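Local structure of Alpha/beta hydrolase fold protein (Ochrobactrum, 4G9E) at residues Val17-Gly22 with Lys51-Ala56; Pro26-His31 with Ala96-Trp101; Gly108-Ala113 with Arg201-Glu206; Pro127-Glu132 with Leu224-Lys229; Ile211-Gly216 with Gly238-Ile243. The protein hydrolyses the lactone ring of N-acyl homoserine lactones, the signals of bacterial quorum sensing, and binds N-butanoyl-L-homoserine in its pocket. One frame throughout, in Å; residues are numbered along the deposited sequence. Where two conformers were deposited one is given.

Contact 1 (Val17-Gly22 with Lys51-Ala56)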
# COMPACT_ATOMS: atom_id res chain seq x y z
N VAL A 17 -12.16 5.81 7.17
CA VAL A 17 -12.26 5.59 5.73
C VAL A 17 -12.54 6.90 5.01
O VAL A 17 -13.44 7.64 5.40
CB VAL A 17 -13.41 4.61 5.40
CG1 VAL A 17 -13.50 4.38 3.90
CG2 VAL A 17 -13.22 3.28 6.12
N ARG A 18 -11.76 7.19 3.97
CA ARG A 18 -12.01 8.34 3.11
C ARG A 18 -12.46 7.81 1.77
O ARG A 18 -11.86 6.88 1.25
CB ARG A 18 -10.72 9.13 2.89
CG ARG A 18 -10.14 9.72 4.15
CD ARG A 18 -8.70 10.14 3.94
NE ARG A 18 -8.07 10.39 5.23
CZ ARG A 18 -7.60 9.42 6.01
NH1 ARG A 18 -7.68 8.15 5.64
NH2 ARG A 18 -7.05 9.73 7.18
N GLU A 19 -13.49 8.43 1.20
CA GLU A 19 -13.96 8.03 -0.12
C GLU A 19 -14.20 9.25 -0.99
O GLU A 19 -14.76 10.25 -0.55
CB GLU A 19 -15.27 7.25 -0.04
CG GLU A 19 -15.19 5.97 0.76
CD GLU A 19 -16.47 5.17 0.73
OE1 GLU A 19 -17.03 4.97 -0.37
OE2 GLU A 19 -16.93 4.73 1.80
N SER A 20 -13.77 9.16 -2.24
CA SER A 20 -14.15 10.16 -3.22
C SER A 20 -15.58 9.91 -3.69
O SER A 20 -16.18 8.88 -3.37
CB SER A 20 -13.19 10.13 -4.41
OG SER A 20 -13.45 9.02 -5.24
N GLU A 21 -16.14 10.86 -4.44
CA GLU A 21 -17.50 10.74 -4.95
C GLU A 21 -17.56 10.24 -6.39
O GLU A 21 -18.59 10.33 -7.03
CB GLU A 21 -18.26 12.06 -4.78
CG GLU A 21 -18.49 12.41 -3.31
CD GLU A 21 -19.30 13.68 -3.11
OE1 GLU A 21 -19.15 14.62 -3.91
OE2 GLU A 21 -20.10 13.72 -2.15
N GLY A 22 -16.46 9.68 -6.88
CA GLY A 22 -16.45 9.11 -8.22
C GLY A 22 -17.51 8.04 -8.40
O GLY A 22 -17.75 7.23 -7.51
N LYS A 51 -13.26 10.45 -11.13
CA LYS A 51 -13.88 9.44 -11.98
C LYS A 51 -14.25 8.18 -11.22
O LYS A 51 -15.38 7.68 -11.32
CB LYS A 51 -12.96 9.06 -13.13
CG LYS A 51 -13.57 7.97 -13.98
CD LYS A 51 -12.87 7.83 -15.30
CE LYS A 51 -13.52 6.74 -16.11
NZ LYS A 51 -13.08 6.81 -17.53
N TRP A 52 -13.28 7.66 -10.47
CA TRP A 52 -13.41 6.37 -9.83
C TRP A 52 -13.68 6.55 -8.35
O TRP A 52 -13.33 7.58 -7.77
CB TRP A 52 -12.14 5.55 -10.08
CG TRP A 52 -12.02 5.07 -11.52
CD1 TRP A 52 -12.80 4.11 -12.12
CD2 TRP A 52 -11.08 5.51 -12.52
NE1 TRP A 52 -12.41 3.95 -13.43
CE2 TRP A 52 -11.35 4.78 -13.69
CE3 TRP A 52 -10.04 6.45 -12.53
CZ2 TRP A 52 -10.60 4.94 -14.85
CZ3 TRP A 52 -9.31 6.62 -13.69
CH2 TRP A 52 -9.60 5.87 -14.84
N ARG A 53 -14.31 5.55 -7.74
CA ARG A 53 -14.59 5.59 -6.32
C ARG A 53 -13.33 5.19 -5.55
O ARG A 53 -13.05 4.01 -5.36
CB ARG A 53 -15.76 4.68 -5.97
CG ARG A 53 -16.14 4.69 -4.51
CD ARG A 53 -17.33 3.79 -4.29
NE ARG A 53 -17.81 3.81 -2.91
CZ ARG A 53 -18.92 3.19 -2.52
NH1 ARG A 53 -19.64 2.51 -3.40
NH2 ARG A 53 -19.31 3.24 -1.25
N VAL A 54 -12.55 6.18 -5.15
CA VAL A 54 -11.30 5.93 -4.44
C VAL A 54 -11.59 5.79 -2.94
O VAL A 54 -12.25 6.65 -2.35
CB VAL A 54 -10.29 7.07 -4.67
CG1 VAL A 54 -9.05 6.87 -3.82
CG2 VAL A 54 -9.93 7.14 -6.15
N ILE A 55 -11.11 4.70 -2.36
CA ILE A 55 -11.32 4.37 -0.95
C ILE A 55 -9.96 4.28 -0.30
O ILE A 55 -9.14 3.46 -0.70
CB ILE A 55 -12.05 3.02 -0.83
CG1 ILE A 55 -13.38 3.07 -1.60
CG2 ILE A 55 -12.26 2.66 0.63
CD1 ILE A 55 -13.99 1.72 -1.89
N ALA A 56 -9.71 5.14 0.69
CA ALA A 56 -8.39 5.25 1.31
C ALA A 56 -8.52 5.19 2.83
O ALA A 56 -8.68 6.22 3.48
CB ALA A 56 -7.69 6.54 0.90
O HOH W 1 -19.36 3.80 1.78

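Contact 2 (Pro26-His31 with Ala96-Trp101)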
# COMPACT_ATOMS: atom_id res chain seq x y z
N PRO A 26 -14.57 0.93 -8.18
CA PRO A 26 -13.84 1.25 -6.95
C PRO A 26 -12.35 0.89 -6.99
O PRO A 26 -11.94 -0.12 -7.57
CB PRO A 26 -14.57 0.42 -5.89
CG PRO A 26 -15.13 -0.74 -6.66
CD PRO A 26 -15.52 -0.18 -8.00
N LEU A 27 -11.56 1.74 -6.33
CA LEU A 27 -10.13 1.55 -6.13
C LEU A 27 -9.85 1.66 -4.64
O LEU A 27 -10.09 2.71 -4.04
CB LEU A 27 -9.34 2.64 -6.86
CG LEU A 27 -7.84 2.63 -6.58
CD1 LEU A 27 -7.14 1.49 -7.30
CD2 LEU A 27 -7.20 3.97 -6.93
N LEU A 28 -9.36 0.58 -4.04
CA LEU A 28 -8.89 0.61 -2.66
C LEU A 28 -7.41 0.98 -2.69
O LEU A 28 -6.62 0.30 -3.34
CB LEU A 28 -9.06 -0.76 -2.03
CG LEU A 28 -8.39 -0.96 -0.68
CD1 LEU A 28 -8.97 -0.03 0.37
CD2 LEU A 28 -8.54 -2.42 -0.22
N MET A 29 -7.04 2.06 -2.00
CA MET A 29 -5.65 2.47 -1.88
C MET A 29 -5.20 2.21 -0.45
O MET A 29 -5.84 2.69 0.49
CB MET A 29 -5.49 3.96 -2.20
CG MET A 29 -5.92 4.32 -3.61
SD MET A 29 -5.59 6.04 -4.06
CE MET A 29 -3.85 5.94 -4.43
N ILE A 30 -4.11 1.46 -0.30
CA ILE A 30 -3.61 1.05 1.02
C ILE A 30 -2.25 1.71 1.27
O ILE A 30 -1.30 1.48 0.53
CB ILE A 30 -3.45 -0.48 1.13
CG1 ILE A 30 -4.71 -1.22 0.65
CG2 ILE A 30 -3.14 -0.86 2.56
CD1 ILE A 30 -4.55 -2.73 0.64
N HIS A 31 -2.19 2.52 2.32
CA HIS A 31 -1.00 3.29 2.65
C HIS A 31 0.13 2.44 3.24
O HIS A 31 -0.02 1.24 3.51
CB HIS A 31 -1.36 4.43 3.59
CG HIS A 31 -1.76 3.98 4.96
ND1 HIS A 31 -0.86 3.57 5.92
CD2 HIS A 31 -2.98 3.89 5.55
CE1 HIS A 31 -1.50 3.23 7.02
NE2 HIS A 31 -2.79 3.43 6.83
N ALA A 96 -13.02 -4.41 -6.05
CA ALA A 96 -12.13 -3.28 -6.20
C ALA A 96 -10.86 -3.67 -6.94
O ALA A 96 -10.38 -4.81 -6.85
CB ALA A 96 -11.78 -2.71 -4.85
N VAL A 97 -10.31 -2.70 -7.65
CA VAL A 97 -8.88 -2.71 -7.97
C VAL A 97 -8.17 -2.26 -6.71
O VAL A 97 -8.67 -1.39 -5.99
CB VAL A 97 -8.57 -1.75 -9.15
CG1 VAL A 97 -7.07 -1.68 -9.43
CG2 VAL A 97 -9.35 -2.17 -10.40
N VAL A 98 -7.01 -2.85 -6.41
CA VAL A 98 -6.26 -2.47 -5.22
C VAL A 98 -4.93 -1.85 -5.62
O VAL A 98 -4.21 -2.39 -6.46
CB VAL A 98 -6.03 -3.68 -4.27
CG1 VAL A 98 -5.17 -3.28 -3.07
CG2 VAL A 98 -7.39 -4.22 -3.83
N PHE A 99 -4.63 -0.69 -5.03
CA PHE A 99 -3.32 -0.09 -5.11
C PHE A 99 -2.70 -0.15 -3.72
O PHE A 99 -3.28 0.35 -2.76
CB PHE A 99 -3.38 1.37 -5.57
CG PHE A 99 -2.08 2.09 -5.39
CD1 PHE A 99 -1.02 1.82 -6.23
CD2 PHE A 99 -1.88 2.95 -4.31
CE1 PHE A 99 0.21 2.43 -6.05
CE2 PHE A 99 -0.65 3.57 -4.13
CZ PHE A 99 0.39 3.31 -4.99
N GLY A 100 -1.52 -0.75 -3.61
CA GLY A 100 -0.84 -0.82 -2.33
C GLY A 100 0.51 -0.14 -2.39
O GLY A 100 1.34 -0.45 -3.24
N TRP A 101 0.71 0.79 -1.46
CA TRP A 101 1.95 1.53 -1.34
C TRP A 101 2.82 0.92 -0.25
O TRP A 101 2.51 1.03 0.94
CB TRP A 101 1.67 3.00 -1.02
CG TRP A 101 2.91 3.80 -0.79
CD1 TRP A 101 4.09 3.69 -1.47
CD2 TRP A 101 3.10 4.81 0.20
NE1 TRP A 101 5.01 4.58 -0.94
CE2 TRP A 101 4.42 5.28 0.07
CE3 TRP A 101 2.27 5.38 1.17
CZ2 TRP A 101 4.93 6.29 0.89
CZ3 TRP A 101 2.78 6.37 1.98
CH2 TRP A 101 4.10 6.82 1.84

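Contact 3 (Gly108-Ala113 with Arg201-Glu206)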
# COMPACT_ATOMS: atom_id res chain seq x y z
N GLY A 108 -1.63 -5.86 0.05
CA GLY A 108 -2.37 -6.21 -1.15
C GLY A 108 -2.07 -7.61 -1.66
O GLY A 108 -2.96 -8.34 -2.09
N ILE A 109 -0.80 -8.00 -1.60
CA ILE A 109 -0.41 -9.35 -1.99
C ILE A 109 -1.09 -10.39 -1.09
O ILE A 109 -1.61 -11.40 -1.56
CB ILE A 109 1.13 -9.51 -1.99
CG1 ILE A 109 1.77 -8.62 -3.06
CG2 ILE A 109 1.52 -10.98 -2.19
CD1 ILE A 109 3.28 -8.53 -2.94
N GLU A 110 -1.10 -10.14 0.22
CA GLU A 110 -1.80 -11.03 1.14
C GLU A 110 -3.32 -10.99 0.95
O GLU A 110 -4.01 -11.94 1.32
CB GLU A 110 -1.39 -10.76 2.59
CG GLU A 110 0.11 -10.90 2.87
CD GLU A 110 0.64 -12.32 2.70
OE1 GLU A 110 -0.15 -13.28 2.78
OE2 GLU A 110 1.86 -12.47 2.47
N MET A 111 -3.85 -9.93 0.34
CA MET A 111 -5.28 -9.87 0.06
C MET A 111 -5.69 -10.73 -1.12
O MET A 111 -6.87 -11.04 -1.26
CB MET A 111 -5.76 -8.44 -0.18
CG MET A 111 -5.85 -7.61 1.07
SD MET A 111 -6.48 -5.94 0.75
CE MET A 111 -8.20 -6.26 0.41
N ILE A 112 -4.76 -11.12 -1.97
CA ILE A 112 -5.13 -11.89 -3.16
C ILE A 112 -5.93 -13.13 -2.77
O ILE A 112 -6.95 -13.43 -3.38
CB ILE A 112 -3.90 -12.23 -4.03
CG1 ILE A 112 -3.30 -10.95 -4.62
CG2 ILE A 112 -4.26 -13.22 -5.13
CD1 ILE A 112 -1.97 -11.16 -5.31
N ALA A 113 -5.49 -13.84 -1.74
CA ALA A 113 -6.17 -15.05 -1.31
C ALA A 113 -7.49 -14.79 -0.59
O ALA A 113 -8.36 -15.65 -0.54
CB ALA A 113 -5.26 -15.86 -0.41
N ARG A 201 6.67 -14.19 -2.75
CA ARG A 201 7.28 -14.54 -4.02
C ARG A 201 6.41 -15.55 -4.75
O ARG A 201 6.10 -15.38 -5.94
CB ARG A 201 8.68 -15.11 -3.80
CG ARG A 201 9.35 -15.59 -5.06
CD ARG A 201 10.58 -16.40 -4.73
NE ARG A 201 10.20 -17.58 -3.96
CZ ARG A 201 10.95 -18.12 -3.00
NH1 ARG A 201 12.13 -17.59 -2.70
NH2 ARG A 201 10.52 -19.19 -2.35
N ASP A 202 6.00 -16.59 -4.04
CA ASP A 202 5.18 -17.62 -4.66
C ASP A 202 3.79 -17.09 -5.01
O ASP A 202 3.24 -17.41 -6.06
CB ASP A 202 5.07 -18.85 -3.77
CG ASP A 202 6.41 -19.54 -3.54
OD1 ASP A 202 7.38 -19.23 -4.27
OD2 ASP A 202 6.49 -20.39 -2.64
N ILE A 203 3.21 -16.27 -4.13
CA ILE A 203 1.88 -15.74 -4.39
C ILE A 203 1.85 -14.94 -5.70
O ILE A 203 0.97 -15.16 -6.52
CB ILE A 203 1.38 -14.86 -3.24
CG1 ILE A 203 1.03 -15.74 -2.04
CG2 ILE A 203 0.15 -14.07 -3.66
CD1 ILE A 203 0.88 -14.97 -0.75
N VAL A 204 2.81 -14.04 -5.90
CA VAL A 204 2.74 -13.22 -7.11
C VAL A 204 3.08 -14.01 -8.36
O VAL A 204 2.56 -13.71 -9.44
CB VAL A 204 3.56 -11.90 -7.02
CG1 VAL A 204 3.10 -11.05 -5.85
CG2 VAL A 204 5.06 -12.15 -7.01
N ALA A 205 3.92 -15.04 -8.23
CA ALA A 205 4.28 -15.89 -9.36
C ALA A 205 3.08 -16.67 -9.86
O ALA A 205 2.94 -16.92 -11.06
CB ALA A 205 5.41 -16.84 -8.98
N GLU A 206 2.21 -17.06 -8.94
CA GLU A 206 1.10 -17.96 -9.24
C GLU A 206 -0.23 -17.24 -9.43
O GLU A 206 -1.19 -17.83 -9.95
CB GLU A 206 1.03 -19.03 -8.14
CG GLU A 206 2.29 -19.89 -8.10
CD GLU A 206 2.47 -20.68 -6.82
OE1 GLU A 206 1.52 -20.81 -6.02
OE2 GLU A 206 3.60 -21.19 -6.61

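Contact 4 (Pro127-Glu132 with Leu224-Lys229)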
# COMPACT_ATOMS: atom_id res chain seq x y z
N PRO A 127 8.80 -4.76 -2.99
CA PRO A 127 9.40 -5.92 -3.65
C PRO A 127 8.76 -7.20 -3.10
O PRO A 127 8.85 -7.46 -1.90
CB PRO A 127 10.86 -5.84 -3.21
CG PRO A 127 10.80 -5.21 -1.84
CD PRO A 127 9.53 -4.38 -1.77
N PRO A 128 8.09 -7.99 -3.96
CA PRO A 128 7.57 -9.26 -3.45
C PRO A 128 8.77 -10.14 -3.10
O PRO A 128 9.61 -10.41 -3.95
CB PRO A 128 6.79 -9.82 -4.65
CG PRO A 128 6.44 -8.61 -5.47
CD PRO A 128 7.67 -7.74 -5.35
N VAL A 129 8.86 -10.53 -1.83
CA VAL A 129 10.00 -11.30 -1.35
C VAL A 129 9.53 -12.43 -0.46
O VAL A 129 8.58 -12.26 0.30
CB VAL A 129 10.99 -10.44 -0.52
CG1 VAL A 129 11.81 -9.54 -1.43
CG2 VAL A 129 10.27 -9.63 0.55
N ALA A 130 10.19 -13.58 -0.57
CA ALA A 130 10.09 -14.61 0.45
C ALA A 130 10.87 -14.10 1.65
O ALA A 130 11.70 -13.20 1.53
CB ALA A 130 10.67 -15.90 -0.06
N ARG A 131 10.63 -14.69 2.82
CA ARG A 131 11.26 -14.15 4.02
C ARG A 131 12.79 -14.10 3.92
O ARG A 131 13.42 -13.18 4.44
CB ARG A 131 10.82 -14.92 5.27
CG ARG A 131 11.36 -16.34 5.35
CD ARG A 131 10.90 -17.03 6.61
NE ARG A 131 11.71 -18.20 6.87
CZ ARG A 131 11.67 -18.89 8.00
NH1 ARG A 131 10.84 -18.53 8.97
NH2 ARG A 131 12.47 -19.93 8.16
N GLU A 132 13.39 -15.08 3.24
CA GLU A 132 14.85 -15.12 3.15
C GLU A 132 15.43 -14.11 2.15
O GLU A 132 16.64 -13.95 2.06
CB GLU A 132 15.35 -16.53 2.83
CG GLU A 132 15.08 -17.02 1.42
CD GLU A 132 13.68 -17.58 1.21
OE1 GLU A 132 12.86 -17.58 2.15
OE2 GLU A 132 13.41 -18.02 0.07
N LEU A 224 15.34 -1.87 -7.38
CA LEU A 224 14.61 -1.97 -8.64
C LEU A 224 15.11 -3.11 -9.52
O LEU A 224 14.34 -3.69 -10.28
CB LEU A 224 14.63 -0.64 -9.39
CG LEU A 224 13.99 0.52 -8.64
CD1 LEU A 224 14.03 1.78 -9.49
CD2 LEU A 224 12.57 0.18 -8.23
N ASP A 225 16.40 -3.42 -9.43
CA ASP A 225 16.98 -4.54 -10.16
C ASP A 225 16.33 -5.85 -9.72
O ASP A 225 16.04 -6.72 -10.54
CB ASP A 225 18.49 -4.65 -9.91
CG ASP A 225 19.27 -3.55 -10.58
OD1 ASP A 225 18.69 -2.81 -11.40
OD2 ASP A 225 20.49 -3.43 -10.30
N PHE A 226 16.12 -5.99 -8.42
CA PHE A 226 15.48 -7.18 -7.88
C PHE A 226 14.04 -7.26 -8.37
O PHE A 226 13.59 -8.30 -8.84
CB PHE A 226 15.52 -7.16 -6.35
CG PHE A 226 14.90 -8.36 -5.72
CD1 PHE A 226 13.55 -8.38 -5.42
CD2 PHE A 226 15.67 -9.47 -5.42
CE1 PHE A 226 12.98 -9.49 -4.83
CE2 PHE A 226 15.09 -10.58 -4.83
CZ PHE A 226 13.75 -10.59 -4.55
N VAL A 227 13.32 -6.15 -8.25
CA VAL A 227 11.93 -6.10 -8.66
C VAL A 227 11.76 -6.48 -10.13
O VAL A 227 10.82 -7.19 -10.49
CB VAL A 227 11.34 -4.70 -8.38
CG1 VAL A 227 10.00 -4.53 -9.07
CG2 VAL A 227 11.21 -4.49 -6.88
N SER A 228 12.68 -6.02 -10.97
CA SER A 228 12.59 -6.29 -12.41
C SER A 228 12.85 -7.76 -12.74
O SER A 228 12.67 -8.18 -13.89
CB SER A 228 13.56 -5.40 -13.19
OG SER A 228 14.90 -5.83 -12.99
N LYS A 229 13.26 -8.54 -11.75
CA LYS A 229 13.55 -9.95 -11.96
C LYS A 229 12.52 -10.87 -11.30
O LYS A 229 12.56 -12.09 -11.47
CB LYS A 229 14.95 -10.30 -11.45
CG LYS A 229 16.07 -9.66 -12.27
CD LYS A 229 17.44 -9.95 -11.67
CE LYS A 229 18.55 -9.30 -12.49
NZ LYS A 229 18.61 -9.84 -13.87

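Contact 5 (Ile211-Gly216 with Gly238-Ile243)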
# COMPACT_ATOMS: atom_id res chain seq x y z
N ILE A 211 -1.19 -7.89 -12.17
CA ILE A 211 -0.41 -7.18 -11.17
C ILE A 211 0.45 -6.15 -11.89
O ILE A 211 1.23 -6.49 -12.79
CB ILE A 211 0.47 -8.11 -10.30
CG1 ILE A 211 -0.43 -9.06 -9.49
CG2 ILE A 211 1.34 -7.28 -9.38
CD1 ILE A 211 0.32 -10.11 -8.68
N ALA A 212 0.29 -4.89 -11.50
CA ALA A 212 1.07 -3.79 -12.04
C ALA A 212 2.13 -3.39 -11.03
O ALA A 212 1.88 -3.38 -9.82
CB ALA A 212 0.17 -2.60 -12.34
N VAL A 213 3.30 -3.04 -11.54
CA VAL A 213 4.42 -2.66 -10.70
C VAL A 213 4.93 -1.31 -11.19
O VAL A 213 5.34 -1.18 -12.35
CB VAL A 213 5.55 -3.71 -10.78
CG1 VAL A 213 6.74 -3.29 -9.92
CG2 VAL A 213 5.05 -5.08 -10.35
N VAL A 214 4.87 -0.30 -10.33
CA VAL A 214 5.26 1.06 -10.69
C VAL A 214 6.10 1.64 -9.55
O VAL A 214 5.65 1.66 -8.40
CB VAL A 214 4.03 1.96 -10.90
CG1 VAL A 214 4.44 3.39 -11.19
CG2 VAL A 214 3.13 1.41 -12.02
N ASN A 215 7.31 2.10 -9.86
CA ASN A 215 8.21 2.64 -8.84
C ASN A 215 8.91 3.89 -9.31
O ASN A 215 9.09 4.11 -10.51
CB ASN A 215 9.28 1.62 -8.46
CG ASN A 215 8.74 0.55 -7.55
OD1 ASN A 215 8.52 0.80 -6.37
ND2 ASN A 215 8.50 -0.62 -8.10
N GLY A 216 9.34 4.71 -8.35
CA GLY A 216 10.23 5.81 -8.65
C GLY A 216 11.65 5.34 -8.89
O GLY A 216 12.15 4.46 -8.19
N GLY A 238 3.59 -6.30 -19.20
CA GLY A 238 4.73 -7.17 -19.42
C GLY A 238 6.06 -6.68 -18.88
O GLY A 238 7.10 -7.24 -19.20
N LYS A 239 6.03 -5.62 -18.11
CA LYS A 239 7.25 -5.10 -17.51
C LYS A 239 6.95 -4.35 -16.22
O LYS A 239 5.84 -4.00 -15.97
CB LYS A 239 8.02 -4.19 -18.49
CG LYS A 239 7.30 -2.90 -18.73
CD LYS A 239 8.09 -2.07 -19.77
CE LYS A 239 9.49 -1.70 -19.23
NZ LYS A 239 10.75 -1.88 -20.09
N THR A 240 8.00 -4.15 -15.41
CA THR A 240 7.91 -3.25 -14.28
C THR A 240 8.18 -1.83 -14.79
O THR A 240 8.99 -1.64 -15.70
CB THR A 240 8.84 -3.66 -13.12
OG1 THR A 240 10.21 -3.59 -13.54
CG2 THR A 240 8.53 -5.09 -12.69
N HIS A 241 7.47 -0.86 -14.23
CA HIS A 241 7.51 0.53 -14.69
C HIS A 241 8.30 1.40 -13.73
O HIS A 241 8.22 1.21 -12.51
CB HIS A 241 6.09 1.09 -14.80
CG HIS A 241 5.28 0.50 -15.92
ND1 HIS A 241 5.62 0.65 -17.24
CD2 HIS A 241 4.13 -0.22 -15.91
CE1 HIS A 241 4.73 0.04 -18.00
NE2 HIS A 241 3.81 -0.49 -17.21
N VAL A 242 9.05 2.35 -14.28
CA VAL A 242 9.89 3.22 -13.49
C VAL A 242 9.66 4.67 -13.90
O VAL A 242 9.69 5.01 -15.08
CB VAL A 242 11.38 2.83 -13.66
CG1 VAL A 242 12.28 3.80 -12.91
CG2 VAL A 242 11.61 1.40 -13.18
N ILE A 243 9.42 5.52 -12.90
CA ILE A 243 9.17 6.94 -13.11
C ILE A 243 10.39 7.76 -12.69
O ILE A 243 10.85 7.67 -11.56
CB ILE A 243 7.95 7.39 -12.29
CG1 ILE A 243 6.69 6.67 -12.78
CG2 ILE A 243 7.80 8.91 -12.34
CD1 ILE A 243 5.48 6.85 -11.89
O HOH W 2 3.52 -3.58 -14.44
O HOH W 3 9.37 -0.85 -10.86

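Contact 1 (Val17-Gly22 with Lys51-Ala56)
Glu19 pairs with Ile55 where strands 13-19 and 52-57 run antiparallel, next to the outermost strand 4-10 of the alpha/beta-hydrolase sheet. The two form a non-hydrogen-bonded pair. Backbone bonds join the neighbouring residues: Ala56 N reaches Arg18 O, and Ser20 N reaches Val54 O. Beyond these, the serine side chain takes over, with Val54 N donating to Ser20 OG at 3.0 Å. Ser20 OG is also bonded to Gly49 O. Apolar contact is small: Val17 CG1 lies 3.9 Å from Ile55 CG2, the two side chains pointing the same way. Two arginines add charged contacts. Arg18 NH1 donates to Ala56 O at 3.1 Å, while its NH2 pairs with Asp58. Arg53 stretches out, CG anti to its backbone N (chi1 -178°), to form a side-on salt bridge with Glu19. The carboxylate and guanidinium are nearly coplanar, 18° apart. Both nitrogens go to one oxygen: Arg53 NE lies 2.9 Å from Glu19 OE1, and NH2 uses that oxygen's syn lone pair.

Contact 2 (Pro26-His31 with Ala96-Trp101)
Met29 and Phe99 meet on one face of two parallel neighbours, strands 24-30 and 97-101, in the middle of the alpha/beta-hydrolase sheet. The methionine bends at its last torsion (chi3 79°), which brings Met29 CE to 3.6 Å from Phe99 CD2. On the same face Leu27 CD1 sits 3.8 Å from Val97 CG1 and also touches Phe99 CB. Helix 255-270 packs here, through Leu262 and Ile266 on Leu27. The other face carries Leu28, Ile30 and Val98. Ile30 CD1 lies 3.8 Å from Val98 CG1, and Leu28 runs alongside Val98. Met111 of helix 103-111 packs on both Leu28 and Ile30. Gly100 pairs with Ile30 and has no side chain to add.

Five backbone bonds join the strands. The donors alternate between them: Val97 N, Leu28 N, Phe99 N, Ile30 N and Trp101 N. The one from Val97 N to Pro26 O is the longest, at 3.1 Å.

The polar edge is at the C-terminal ends. Gly100 begins a GxSxG sequence, consistent with a nucleophile elbow just after the strand. His31 NE2 is bonded to Leu59 N, and Trp101 NE1 donates to His248 O. The nearest atoms of the Trp101 side chain and the bound N-butanoyl-L-homoserine are about 5 Å apart. Trp101 N donates to Ile30 O at 2.9 Å, almost straight at the hydrogen (174°).

Contact 3 (Gly108-Ala113 with Arg201-Glu206)
Ile109 and Ile203 make an apolar contact between two helices, 103-111 and 200-206, beside the central sheet. No hydrogen bond crosses it. The closest approach is between the branch methyls, Ile109 CG2 and Ile203 CG2, at 3.7 Å. Both are anti to their backbone N, and in Ile109 (chi1 -65°) this leaves CG1 and CD1 to reach another partner. Ile109 CD1 lies 3.9 Å from Val204 CG1, and Ile109 CG1 is equally near that methyl. Ile112 joins from the next turn. It slides past Ile203 in the opposite direction, and Ile112 CD1 comes to 4.0 Å from Ile203 CG2.

An alanine in place of Ile109 would lack both branches and would probably leave Ile203 CG2 and Val204 CG1 without their main partner and a gap between the helices.

The other branch of Ile203 turns to a polar group. In one of the two conformers of Glu110, its carboxylate lies beside Ile203 CD1, the two side chains crossing at about a right angle. There OE1 is held by Gly198 N and OE2 by Gln200 NE2. This links helix 103-111 to the start of helix 200-206 and the loop before it.

On the sheet side, Leu121 touches Ile109 and Ile112. Helix 103-111, which follows the probable nucleophile elbow, thus packs on strand 120-124, as the helices flanking the sheet do in the alpha/beta-hydrolase fold.

Contact 4 (Pro127-Glu132 with Leu224-Lys229)
Phe226 swings its ring toward Val129 because CG stands anti to the backbone N (chi1 -180°), with the ring turned across the chain (chi2 -89°). Val129 answers with CG1, placed beside its own backbone N (chi1 -75°). The two side chains cross at about a right angle, and Val129 CG1 comes to 3.6 Å from Phe226 CE1. Pro128 O sits at the ring edge, in its plane, also 3.6 Å from Phe226 CE1. Pro127 CB lies 3.9 Å from Val227 CG2 and 4.3 Å from Phe226 CD1.

An alanine instead of Phe226 would probably leave Val129 CG1 and Pro128 O without their partner and open a gap between loop and helix.

The contact joins the loop after strand 120-124 to the short helix 224-227 of the alpha/beta-hydrolase fold. The nearest atoms of the Pro127 side chain and the bound N-butanoyl-L-homoserine are about 7 Å apart. No hydrogen bond crosses the contact. The attachment therefore rests on apolar packing, and the carbonyl at the ring edge adds at most a weak electrostatic attraction to the ring hydrogens.

Contact 5 (Ile211-Gly216 with Gly238-Ile243)
Val214 and Ile243 lie at the tightly packed part of this parallel pair, strands 211-216 and 241-243. Val214 CG1 is anti to the backbone N (chi1 177°) and lies 3.7 Å from Ile243 CD1. Tyr261 of helix 255-270 touches both side chains. On the same face, His241 CB lies 3.4 Å from Val213 O, and in one of two conformers the imidazole meets the rings of Tyr261 and Trp236. Three backbone bonds join the strands, from His241 N to Val213 O, Asn215 N to His241 O and Ile243 N to Asn215 O. The last is the shortest, at 2.8 Å. On the face of Asn215 and Val242, a water accepts from Asn215 ND2 at 2.9 Å and donates to His241 O. The amide oxygen of Asn215 is bonded to Gly125 N, so both ends of this amide are held.

The side toward Gly238 and Lys239 is looser and more exposed. Here another water bridges the segments: it accepts from Val213 N at 3.0 Å and donates to Lys239 O. Thr240 still packs alongside Val213, its CG2 3.8 Å from Val213 CG1.

The two strands, with helix 224-227 between them in the chain, form a beta-alpha-beta crossover at the last strands of the alpha/beta-hydrolase sheet.

All five contacts are largely buried. Contact 2 is the most central, about 7 Å from the chain centre (between centres); the others lie 14 to 16 Å out. Contacts 1, 2 and 5 belong to one sheet. Contact 2 has mostly apolar side chains. Contact 1 is antiparallel, and it alone carries a salt bridge across its segments. In contact 5, waters join the backbones and the Asn215 amide. Ile55 bonds through its backbone to Leu27 and Met29, joining contacts 1 and 2. Contacts 3 and 4 rest on side-chain packing outside the sheet. They meet where Pro128 touches Ile109 and Val204, and Arg201 pairs with Glu132. Met111 ties contact 3 to contact 2. Leu224 and Val227 rest contact 4 on strand 211-216.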